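Local coordinates for protein apical membrane antigen 1, soluble form (Toxoplasma gondii, PDB 2X2Z) that takes part in host cell invasion as the parasite-surface component of the moving junction, the ring through which the parasite enters its host cell, at residues A[26-31]-A[52-57]; A[231-236]-A[306-311]; A[247-252]-A[323-328]. One frame throughout, in Å; residues are numbered along the deposited sequence.

Contact 1: residues A[26-31]-A[52-57]; sequences HHHQSG and GLCPIW. With NAG (2-acetamido-2-deoxy-beta-D-glucopyranose), chain E.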
loop_
_atom_site.group_PDB
_atom_site.type_symbol
_atom_site.label_atom_id
_atom_site.label_comp_id
_atom_site.label_asym_id
_atom_site.label_seq_id
_atom_site.Cartn_x
_atom_site.Cartn_y
_atom_site.Cartn_z
ATOM N N HIS A 26 10.889 1.596 -6.566
ATOM C CA HIS A 26 11.855 2.679 -6.363
ATOM C C HIS A 26 11.729 3.393 -5.015
ATOM O O HIS A 26 12.733 3.535 -4.290
ATOM C CB HIS A 26 11.727 3.688 -7.505
ATOM C CG HIS A 26 12.863 4.637 -7.569
ATOM N ND1 HIS A 26 14.135 4.237 -7.906
ATOM C CD2 HIS A 26 12.941 5.953 -7.257
ATOM C CE1 HIS A 26 14.950 5.280 -7.821
ATOM N NE2 HIS A 26 14.245 6.335 -7.434
ATOM N N HIS A 27 10.510 3.839 -4.669
ATOM C CA HIS A 27 10.285 4.640 -3.456
ATOM C C HIS A 27 9.894 3.832 -2.219
ATOM O O HIS A 27 10.516 3.957 -1.155
ATOM C CB HIS A 27 9.249 5.721 -3.716
ATOM C CG HIS A 27 9.542 6.567 -4.919
ATOM N ND1 HIS A 27 10.611 7.449 -4.968
ATOM C CD2 HIS A 27 8.894 6.689 -6.105
ATOM C CE1 HIS A 27 10.600 8.081 -6.129
ATOM N NE2 HIS A 27 9.581 7.628 -6.840
ATOM N N HIS A 28 8.927 2.922 -2.390
ATOM C CA HIS A 28 8.439 2.120 -1.257
ATOM C C HIS A 28 9.455 1.084 -0.834
ATOM O O HIS A 28 9.683 0.897 0.369
ATOM C CB HIS A 28 7.093 1.419 -1.622
ATOM C CG HIS A 28 6.514 0.646 -0.505
ATOM N ND1 HIS A 28 6.130 1.229 0.687
ATOM C CD2 HIS A 28 6.287 -0.686 -0.374
ATOM C CE1 HIS A 28 5.659 0.294 1.498
ATOM N NE2 HIS A 28 5.743 -0.875 0.876
ATOM N N GLN A 29 9.992 0.373 -1.815
ATOM C CA GLN A 29 11.120 -0.534 -1.633
ATOM C C GLN A 29 10.900 -1.708 -0.688
ATOM O O GLN A 29 11.873 -2.250 -0.214
ATOM C CB GLN A 29 12.333 0.250 -1.119
ATOM C CG GLN A 29 12.729 1.402 -1.984
ATOM C CD GLN A 29 13.720 2.374 -1.277
ATOM O OE1 GLN A 29 13.851 3.540 -1.650
ATOM N NE2 GLN A 29 14.389 1.893 -0.266
ATOM N N SER A 30 9.645 -2.100 -0.395
ATOM C CA SER A 30 9.468 -3.282 0.451
ATOM C C SER A 30 8.122 -3.957 0.149
ATOM O O SER A 30 7.419 -3.561 -0.787
ATOM C CB SER A 30 9.527 -2.805 1.916
ATOM O OG SER A 30 9.586 -3.820 2.883
ATOM N N GLY A 31 7.758 -4.925 0.978
ATOM C CA GLY A 31 6.481 -5.625 0.828
ATOM C C GLY A 31 5.344 -4.654 1.088
ATOM O O GLY A 31 5.525 -3.576 1.734
ATOM N N GLY A 52 8.885 -0.385 4.681
ATOM C CA GLY A 52 8.486 0.333 3.474
ATOM C C GLY A 52 8.230 1.809 3.703
ATOM O O GLY A 52 7.672 2.213 4.691
ATOM N N LEU A 53 8.625 2.601 2.715
ATOM C CA LEU A 53 8.566 4.051 2.739
ATOM C C LEU A 53 7.230 4.720 2.335
ATOM O O LEU A 53 7.059 5.958 2.558
ATOM C CB LEU A 53 9.689 4.544 1.843
ATOM C CG LEU A 53 10.991 4.937 2.571
ATOM C CD1 LEU A 53 11.369 4.028 3.749
ATOM C CD2 LEU A 53 12.182 5.271 1.591
ATOM N N CYS A 54 6.304 3.932 1.779
ATOM C CA CYS A 54 4.970 4.523 1.431
ATOM C C CYS A 54 3.838 4.040 2.381
ATOM O O CYS A 54 3.916 2.934 2.884
ATOM C CB CYS A 54 4.615 4.212 -0.028
ATOM S SG CYS A 54 5.716 4.987 -1.233
ATOM N N PRO A 55 2.839 4.899 2.687
ATOM C CA PRO A 55 1.680 4.472 3.425
ATOM C C PRO A 55 0.765 3.602 2.546
ATOM O O PRO A 55 0.634 3.817 1.328
ATOM C CB PRO A 55 0.946 5.746 3.769
ATOM C CG PRO A 55 1.483 6.790 2.809
ATOM C CD PRO A 55 2.850 6.362 2.413
ATOM N N ILE A 56 0.112 2.664 3.197
ATOM C CA ILE A 56 -0.709 1.672 2.467
ATOM C C ILE A 56 -2.115 1.991 2.894
ATOM O O ILE A 56 -2.505 1.756 4.030
ATOM C CB ILE A 56 -0.269 0.274 2.787
ATOM C CG1 ILE A 56 1.271 0.110 2.582
ATOM C CG2 ILE A 56 -1.043 -0.768 1.968
ATOM C CD1 ILE A 56 1.880 0.532 1.214
ATOM N N TRP A 57 -2.832 2.630 1.990
ATOM C CA TRP A 57 -4.106 3.243 2.298
ATOM C C TRP A 57 -5.201 2.179 2.304
ATOM O O TRP A 57 -5.371 1.501 1.308
ATOM C CB TRP A 57 -4.450 4.207 1.159
ATOM C CG TRP A 57 -3.588 5.432 1.168
ATOM C CD1 TRP A 57 -2.284 5.503 0.787
ATOM C CD2 TRP A 57 -3.982 6.760 1.525
ATOM N NE1 TRP A 57 -1.815 6.800 0.928
ATOM C CE2 TRP A 57 -2.834 7.593 1.373
ATOM C CE3 TRP A 57 -5.180 7.333 1.985
ATOM C CZ2 TRP A 57 -2.859 8.966 1.639
ATOM C CZ3 TRP A 57 -5.216 8.704 2.265
ATOM C CH2 TRP A 57 -4.056 9.512 2.114
HETATM C C1 NAG E . 11.436 1.502 -10.988
HETATM C C2 NAG E . 12.065 1.574 -12.384
HETATM C C3 NAG E . 13.080 0.459 -12.505
HETATM C C4 NAG E . 14.088 0.482 -11.326
HETATM C C5 NAG E . 13.376 0.594 -9.963
HETATM C C6 NAG E . 14.435 0.828 -8.880
HETATM C C7 NAG E . 10.731 2.166 -14.436
HETATM C C8 NAG E . 11.172 3.602 -14.396
HETATM N N2 NAG E . 11.161 1.343 -13.483
HETATM O O3 NAG E . 13.686 0.611 -13.770
HETATM O O4 NAG E . 15.022 -0.605 -11.270
HETATM O O5 NAG E . 12.404 1.650 -9.974
HETATM O O6 NAG E . 14.946 2.162 -8.900
HETATM O O7 NAG E . 9.955 1.767 -15.347
#
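His28 turns the ND1 edge of its imidazole to the backbone N-H of Cys54 and so ties two irregular pieces of domain I, a loop after helix 13-20 and the turn that leads into strand 56-57. The ring works through both of its nitrogens. ND1 accepts the backbone N-H of Cys54, with 2.9 Å between Cys54 N and His28 ND1, and the donor sits only 4° out of the ring plane. On the far side of CE1, NE2 donates to the carbonyl oxygen of Gly31 (His28 NE2 to Gly31 O 2.8 Å), again close to the ring plane although the donor stands above the plane of that carbonyl. Two in-plane bonds thus fix the rotation of the ring and identify the neutral form protonated at NE2 as the probable one. With CG anti to the backbone N (chi1 -177°), the ring extends toward 52-57, and His28 CE1 comes 3.4 Å from Gly52 CA; Ile56 meets the ring obliquely through its CD1 tip, 3.8 Å from His28 CE1. Beside the ring, Cys54 SG leans on His28 CB while forming its disulfide with Cys223, which joins this turn to the end of domain I.

At the outer end, His26 makes no contact with 52-57 and instead meets the N-linked glycan of Asn23, where its ND1 lies so close to NAG O6 that the exact geometry is doubtful. Asp35 braces both segments, hydrogen-bonding Gly52 N through OD2 and Ser30 OG through OD1. The backbone adds its own clasp: Leu53 CB rests against His27 O, and Leu53 N donates to His28 O at 3.1 Å, nearly straight (169°).

Contact 2: residues A[231-236]-A[306-311]; sequences YRFGVW and RNYGFY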
loop_
_atom_site.group_PDB
_atom_site.type_symbol
_atom_site.label_atom_id
_atom_site.label_comp_id
_atom_site.label_asym_id
_atom_site.label_seq_id
_atom_site.Cartn_x
_atom_site.Cartn_y
_atom_site.Cartn_z
ATOM N N TYR A 231 -7.338 7.672 -16.441
ATOM C CA TYR A 231 -6.198 7.068 -17.165
ATOM C C TYR A 231 -6.021 5.574 -16.848
ATOM O O TYR A 231 -6.302 5.112 -15.722
ATOM C CB TYR A 231 -4.834 7.801 -16.860
ATOM C CG TYR A 231 -4.848 9.266 -17.331
ATOM C CD1 TYR A 231 -4.303 9.622 -18.582
ATOM C CD2 TYR A 231 -5.427 10.270 -16.544
ATOM C CE1 TYR A 231 -4.384 10.891 -19.066
ATOM C CE2 TYR A 231 -5.479 11.593 -17.005
ATOM C CZ TYR A 231 -4.920 11.900 -18.268
ATOM O OH TYR A 231 -4.972 13.192 -18.811
ATOM N N ARG A 232 -5.414 4.857 -17.787
ATOM C CA ARG A 232 -5.008 3.449 -17.592
ATOM C C ARG A 232 -3.537 3.332 -17.589
ATOM O O ARG A 232 -2.912 3.781 -18.524
ATOM C CB ARG A 232 -5.487 2.551 -18.756
ATOM C CG ARG A 232 -6.933 2.699 -19.069
ATOM C CD ARG A 232 -7.237 1.913 -20.414
ATOM N NE ARG A 232 -8.674 1.772 -20.679
ATOM C CZ ARG A 232 -9.179 1.006 -21.642
ATOM N NH1 ARG A 232 -10.505 0.912 -21.789
ATOM N NH2 ARG A 232 -8.371 0.332 -22.475
ATOM N N PHE A 233 -2.975 2.662 -16.589
ATOM C CA PHE A 233 -1.517 2.422 -16.602
ATOM C C PHE A 233 -1.023 1.740 -17.898
ATOM O O PHE A 233 -1.703 0.818 -18.455
ATOM C CB PHE A 233 -1.071 1.597 -15.401
ATOM C CG PHE A 233 -1.150 2.278 -14.088
ATOM C CD1 PHE A 233 -1.531 1.568 -12.943
ATOM C CD2 PHE A 233 -0.775 3.611 -13.931
ATOM C CE1 PHE A 233 -1.535 2.155 -11.692
ATOM C CE2 PHE A 233 -0.807 4.213 -12.676
ATOM C CZ PHE A 233 -1.188 3.499 -11.541
ATOM N N GLY A 234 0.121 2.200 -18.419
ATOM C CA GLY A 234 0.643 1.532 -19.594
ATOM C C GLY A 234 2.139 1.386 -19.596
ATOM O O GLY A 234 2.858 1.992 -18.739
ATOM N N VAL A 235 2.622 0.648 -20.602
ATOM C CA VAL A 235 4.085 0.563 -20.885
ATOM C C VAL A 235 4.398 0.917 -22.368
ATOM O O VAL A 235 3.674 0.501 -23.301
ATOM C CB VAL A 235 4.656 -0.791 -20.525
ATOM C CG1 VAL A 235 4.522 -1.064 -19.016
ATOM C CG2 VAL A 235 3.902 -1.877 -21.307
ATOM N N TRP A 236 5.421 1.744 -22.578
ATOM C CA TRP A 236 5.769 2.201 -23.923
ATOM C C TRP A 236 6.418 1.036 -24.684
ATOM O O TRP A 236 7.468 0.563 -24.296
ATOM C CB TRP A 236 6.749 3.352 -23.884
ATOM C CG TRP A 236 6.865 4.132 -25.249
ATOM C CD1 TRP A 236 7.954 4.161 -26.103
ATOM C CD2 TRP A 236 5.907 5.037 -25.812
ATOM N NE1 TRP A 236 7.721 5.004 -27.149
ATOM C CE2 TRP A 236 6.477 5.559 -27.009
ATOM C CE3 TRP A 236 4.643 5.482 -25.415
ATOM C CZ2 TRP A 236 5.792 6.452 -27.842
ATOM C CZ3 TRP A 236 3.952 6.390 -26.254
ATOM C CH2 TRP A 236 4.526 6.869 -27.437
ATOM N N ARG A 306 2.828 -7.708 -8.538
ATOM C CA ARG A 306 1.653 -7.334 -9.307
ATOM C C ARG A 306 0.888 -6.333 -8.472
ATOM O O ARG A 306 -0.110 -6.670 -7.823
ATOM C CB ARG A 306 0.792 -8.580 -9.589
ATOM C CG ARG A 306 -0.378 -8.353 -10.481
ATOM C CD ARG A 306 -1.043 -9.674 -10.861
ATOM N NE ARG A 306 -0.066 -10.608 -11.372
ATOM C CZ ARG A 306 0.321 -10.663 -12.643
ATOM N NH1 ARG A 306 -0.209 -9.834 -13.534
ATOM N NH2 ARG A 306 1.246 -11.544 -13.019
ATOM N N ASN A 307 1.386 -5.093 -8.475
ATOM C CA ASN A 307 0.875 -4.025 -7.617
ATOM C C ASN A 307 -0.037 -3.057 -8.337
ATOM O O ASN A 307 -0.535 -2.091 -7.697
ATOM C CB ASN A 307 2.101 -3.226 -7.003
ATOM C CG ASN A 307 3.078 -4.137 -6.227
ATOM O OD1 ASN A 307 2.658 -5.155 -5.644
ATOM N ND2 ASN A 307 4.362 -3.837 -6.266
ATOM N N TYR A 308 -0.179 -3.210 -9.668
ATOM C CA TYR A 308 -0.683 -2.158 -10.506
ATOM C C TYR A 308 -1.909 -2.641 -11.207
ATOM O O TYR A 308 -1.959 -3.789 -11.600
ATOM C CB TYR A 308 0.368 -1.641 -11.527
ATOM C CG TYR A 308 1.676 -1.350 -10.840
ATOM C CD1 TYR A 308 1.889 -0.126 -10.184
ATOM C CD2 TYR A 308 2.672 -2.313 -10.834
ATOM C CE1 TYR A 308 3.082 0.129 -9.462
ATOM C CE2 TYR A 308 3.867 -2.116 -10.171
ATOM C CZ TYR A 308 4.082 -0.859 -9.472
ATOM O OH TYR A 308 5.265 -0.643 -8.779
ATOM N N GLY A 309 -2.896 -1.764 -11.363
ATOM C CA GLY A 309 -4.035 -2.159 -12.223
ATOM C C GLY A 309 -4.964 -1.027 -12.537
ATOM O O GLY A 309 -4.821 0.106 -12.013
ATOM N N PHE A 310 -5.948 -1.291 -13.388
ATOM C CA PHE A 310 -6.997 -0.297 -13.591
ATOM C C PHE A 310 -8.338 -0.949 -13.844
ATOM O O PHE A 310 -8.406 -2.055 -14.431
ATOM C CB PHE A 310 -6.693 0.647 -14.763
ATOM C CG PHE A 310 -6.285 -0.018 -16.033
ATOM C CD1 PHE A 310 -4.936 -0.242 -16.302
ATOM C CD2 PHE A 310 -7.246 -0.415 -17.000
ATOM C CE1 PHE A 310 -4.530 -0.846 -17.501
ATOM C CE2 PHE A 310 -6.833 -0.975 -18.209
ATOM C CZ PHE A 310 -5.473 -1.181 -18.458
ATOM N N TYR A 311 -9.385 -0.288 -13.360
ATOM C CA TYR A 311 -10.744 -0.666 -13.788
ATOM C C TYR A 311 -10.986 -0.015 -15.151
ATOM O O TYR A 311 -10.532 1.129 -15.421
ATOM C CB TYR A 311 -11.733 -0.152 -12.736
ATOM C CG TYR A 311 -13.182 -0.093 -13.209
ATOM C CD1 TYR A 311 -13.992 -1.229 -13.114
ATOM C CD2 TYR A 311 -13.703 1.048 -13.809
ATOM C CE1 TYR A 311 -15.312 -1.188 -13.525
ATOM C CE2 TYR A 311 -15.066 1.082 -14.230
ATOM C CZ TYR A 311 -15.838 -0.050 -14.088
ATOM O OH TYR A 311 -17.170 -0.092 -14.528
#
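Arg232 and Phe310 form the close part of this contact, a CH-pi stack between two strands of domain II that belong to different antiparallel sheets. Arg232 CB stands over the middle of the Phe310 ring, 3.5 Å from its centroid and 3° off the normal, and the extended chain then runs on across the rim, bringing Arg232 CD to 3.7 Å from Phe310 CE2. The CB of Phe310 points toward 231-236, and CG lies between the backbone N and the carbonyl carbon. Phe310 CE1 also approaches Phe233 O at 3.4 Å.

The other half is more loosely spaced. Phe233 sends CD1 against the backbone of the opposite strand, 3.7 Å from Gly309 O, and the same Phe233 CD1 touches Tyr308 CB at 4.0 Å, while Phe233 CB is 4.4 Å from Phe310 CD1. Outside the segments, Phe22 meets the Phe233 ring edge-to-face, and Leu331 and Thr341 touch it. Phe233, Tyr308 and Phe310 are buried, so the solvent side lies at Arg232, which is partly exposed. Its guanidinium lies at 14° to the Phe310 ring plane but beyond the rim, bound by salt bridges to Asp334 and Asp243.

No hydrogen bond passes between the two segments, whose strands run at 141° to each other. The chemistry is therefore divided along one arginine: its aliphatic stem supplies the apolar surface that covers an aromatic face, while two carboxylates probably balance its charge and help hold the stem over the ring.

Contact 3: residues A[247-252]-A[323-328]; sequences LTDTVI and LSDQVP. With NAG (2-acetamido-2-deoxy-beta-D-glucopyranose), chain E.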
loop_
_atom_site.group_PDB
_atom_site.type_symbol
_atom_site.label_atom_id
_atom_site.label_comp_id
_atom_site.label_asym_id
_atom_site.label_seq_id
_atom_site.Cartn_x
_atom_site.Cartn_y
_atom_site.Cartn_z
ATOM N N LEU A 247 -0.741 -6.315 -22.954
ATOM C CA LEU A 247 0.395 -7.094 -22.497
ATOM C C LEU A 247 0.017 -8.561 -22.152
ATOM O O LEU A 247 -0.974 -8.860 -21.494
ATOM C CB LEU A 247 1.052 -6.418 -21.286
ATOM C CG LEU A 247 2.001 -5.203 -21.337
ATOM C CD1 LEU A 247 1.905 -4.263 -22.515
ATOM C CD2 LEU A 247 1.994 -4.421 -20.040
ATOM N N THR A 248 0.913 -9.442 -22.548
ATOM C CA THR A 248 0.801 -10.873 -22.476
ATOM C C THR A 248 0.676 -11.450 -21.055
ATOM O O THR A 248 -0.043 -12.417 -20.814
ATOM C CB THR A 248 2.071 -11.426 -23.258
ATOM O OG1 THR A 248 1.670 -11.845 -24.561
ATOM C CG2 THR A 248 2.785 -12.471 -22.530
ATOM N N ASP A 249 1.397 -10.862 -20.126
ATOM C CA ASP A 249 1.421 -11.336 -18.737
ATOM C C ASP A 249 0.421 -10.645 -17.779
ATOM O O ASP A 249 0.473 -10.857 -16.567
ATOM C CB ASP A 249 2.836 -11.204 -18.196
ATOM C CG ASP A 249 3.384 -9.785 -18.367
ATOM O OD1 ASP A 249 2.679 -8.966 -18.963
ATOM O OD2 ASP A 249 4.536 -9.517 -17.983
ATOM N N THR A 250 -0.505 -9.863 -18.325
ATOM C CA THR A 250 -1.568 -9.192 -17.508
ATOM C C THR A 250 -2.665 -10.157 -17.089
ATOM O O THR A 250 -3.067 -11.063 -17.841
ATOM C CB THR A 250 -2.199 -8.020 -18.269
ATOM O OG1 THR A 250 -1.204 -7.016 -18.465
ATOM C CG2 THR A 250 -3.496 -7.430 -17.563
ATOM N N VAL A 251 -3.129 -9.978 -15.864
ATOM C CA VAL A 251 -4.259 -10.727 -15.398
ATOM C C VAL A 251 -5.485 -9.830 -15.539
ATOM O O VAL A 251 -5.471 -8.692 -15.045
ATOM C CB VAL A 251 -4.052 -11.225 -13.950
ATOM C CG1 VAL A 251 -5.300 -11.944 -13.481
ATOM C CG2 VAL A 251 -2.807 -12.131 -13.879
ATOM N N ILE A 252 -6.506 -10.352 -16.236
ATOM C CA ILE A 252 -7.735 -9.644 -16.486
ATOM C C ILE A 252 -8.877 -10.369 -15.790
ATOM O O ILE A 252 -9.160 -11.545 -16.079
ATOM C CB ILE A 252 -8.053 -9.467 -18.002
ATOM C CG1 ILE A 252 -6.980 -8.591 -18.743
ATOM C CG2 ILE A 252 -9.403 -8.823 -18.131
ATOM C CD1 ILE A 252 -7.290 -8.332 -20.269
ATOM N N LEU A 323 -4.630 -6.332 -14.149
ATOM C CA LEU A 323 -3.593 -6.370 -13.149
ATOM C C LEU A 323 -2.223 -6.730 -13.745
ATOM O O LEU A 323 -2.102 -7.677 -14.529
ATOM C CB LEU A 323 -3.963 -7.385 -12.074
ATOM C CG LEU A 323 -5.318 -7.229 -11.394
ATOM C CD1 LEU A 323 -5.850 -8.584 -10.716
ATOM C CD2 LEU A 323 -5.284 -6.052 -10.358
ATOM N N SER A 324 -1.188 -5.985 -13.350
ATOM C CA SER A 324 0.144 -6.195 -13.935
ATOM C C SER A 324 1.222 -5.994 -12.876
ATOM O O SER A 324 1.063 -5.184 -11.972
ATOM C CB SER A 324 0.340 -5.197 -15.106
ATOM O OG SER A 324 1.638 -5.315 -15.713
ATOM N N ASP A 325 2.343 -6.705 -13.003
ATOM C CA ASP A 325 3.532 -6.302 -12.238
ATOM C C ASP A 325 4.427 -5.308 -12.959
ATOM O O ASP A 325 5.511 -4.947 -12.453
ATOM C CB ASP A 325 4.332 -7.520 -11.837
ATOM C CG ASP A 325 4.809 -8.341 -13.026
ATOM O OD1 ASP A 325 5.366 -9.407 -12.740
ATOM O OD2 ASP A 325 4.702 -7.935 -14.221
ATOM N N GLN A 326 4.021 -4.881 -14.152
ATOM C CA GLN A 326 4.891 -3.957 -14.900
ATOM C C GLN A 326 4.773 -2.488 -14.431
ATOM O O GLN A 326 3.699 -1.824 -14.622
ATOM C CB GLN A 326 4.538 -4.060 -16.366
ATOM C CG GLN A 326 4.748 -5.510 -16.933
ATOM C CD GLN A 326 6.240 -5.897 -16.986
ATOM O OE1 GLN A 326 6.719 -6.707 -16.173
ATOM N NE2 GLN A 326 6.982 -5.256 -17.874
ATOM N N VAL A 327 5.839 -1.952 -13.858
ATOM C CA VAL A 327 5.838 -0.532 -13.463
ATOM C C VAL A 327 5.425 0.335 -14.680
ATOM O O VAL A 327 5.989 0.207 -15.730
ATOM C CB VAL A 327 7.184 -0.119 -12.867
ATOM C CG1 VAL A 327 7.297 1.479 -12.678
ATOM C CG2 VAL A 327 7.432 -0.891 -11.538
ATOM N N PRO A 328 4.411 1.212 -14.539
ATOM C CA PRO A 328 3.990 2.001 -15.684
ATOM C C PRO A 328 5.024 3.081 -16.055
ATOM O O PRO A 328 5.625 3.663 -15.136
ATOM C CB PRO A 328 2.739 2.702 -15.199
ATOM C CG PRO A 328 2.952 2.830 -13.728
ATOM C CD PRO A 328 3.677 1.566 -13.307
HETATM C C1 NAG E . 11.436 1.502 -10.988
HETATM C C2 NAG E . 12.065 1.574 -12.384
HETATM C C3 NAG E . 13.080 0.459 -12.505
HETATM C C4 NAG E . 14.088 0.482 -11.326
HETATM C C5 NAG E . 13.376 0.594 -9.963
HETATM C C6 NAG E . 14.435 0.828 -8.880
HETATM C C7 NAG E . 10.731 2.166 -14.436
HETATM C C8 NAG E . 11.172 3.602 -14.396
HETATM N N2 NAG E . 11.161 1.343 -13.483
HETATM O O3 NAG E . 13.686 0.611 -13.770
HETATM O O4 NAG E . 15.022 -0.605 -11.270
HETATM O O5 NAG E . 12.404 1.650 -9.974
HETATM O O6 NAG E . 14.946 2.162 -8.900
HETATM O O7 NAG E . 9.955 1.767 -15.347
HETATM O O HOH W 1 1.354 -7.271 -17.641
HETATM O O HOH W 2 2.160 -8.591 -15.542
#
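Val251 and Leu323 face each other as an antiparallel hydrogen-bonded pair, each backbone N donating to the other's carbonyl oxygen (Val251 N to Leu323 O 2.9 Å, Leu323 N to Val251 O 2.7 Å). Their side chains lie on the same face of the sheet, Val251 CB to Leu323 CB 4.3 Å. One residue back, the methyl CG2 of Thr250 rests on Leu323 O at 3.3 Å, while Thr250 OG1 is hydrogen-bonded to Tyr244 O.

Beyond the pair, two waters link the segments. One donates to Asp249 OD1 and Thr250 OG1 and also bonds Ser324 OG, 2.8 Å away. With OG anti to the backbone N (chi1 179°), Ser324 meets this water and also accepts Gln326 N at 2.9 Å from its OG, closing an ST turn as the chain leaves the strand. A second water accepts from Asp325 N and weakly bridges to Asp249 O. Asp249 and Asp325 turn their carboxylates nearly perpendicular, Asp249 OD2 to Asp325 OD2 4.1 Å, where like charges probably disfavour closer approach.

Strand 251-254 is thus bonded as an outermost strand to 319-324, which neighbours 308-313, while Leu247 and Gln326 pack on Val235 of strand 231-237.

Contact 1 comes first along the chain and lies in domain I; contacts 2 and 3 follow in domain II, where their segments alternate. The centres of contacts 2 and 3 are about 7 Å apart, and the two share the five-stranded antiparallel sheet in which strands 308-313 and 319-324 are neighbours, with a probable hydrogen bond between Tyr308 O and Ser324 N. Strand 231-237, from a separate three-stranded sheet, supplies one side of contact 2 and also touches contact 3, Val235 against Leu247. Contact 1 is centred about 18 Å from contact 2 and about 20 Å from contact 3, without touching either. The Asn23 glycan touches both His26 of contact 1 and Val327 of contact 3, so it sits where the two domains adjoin.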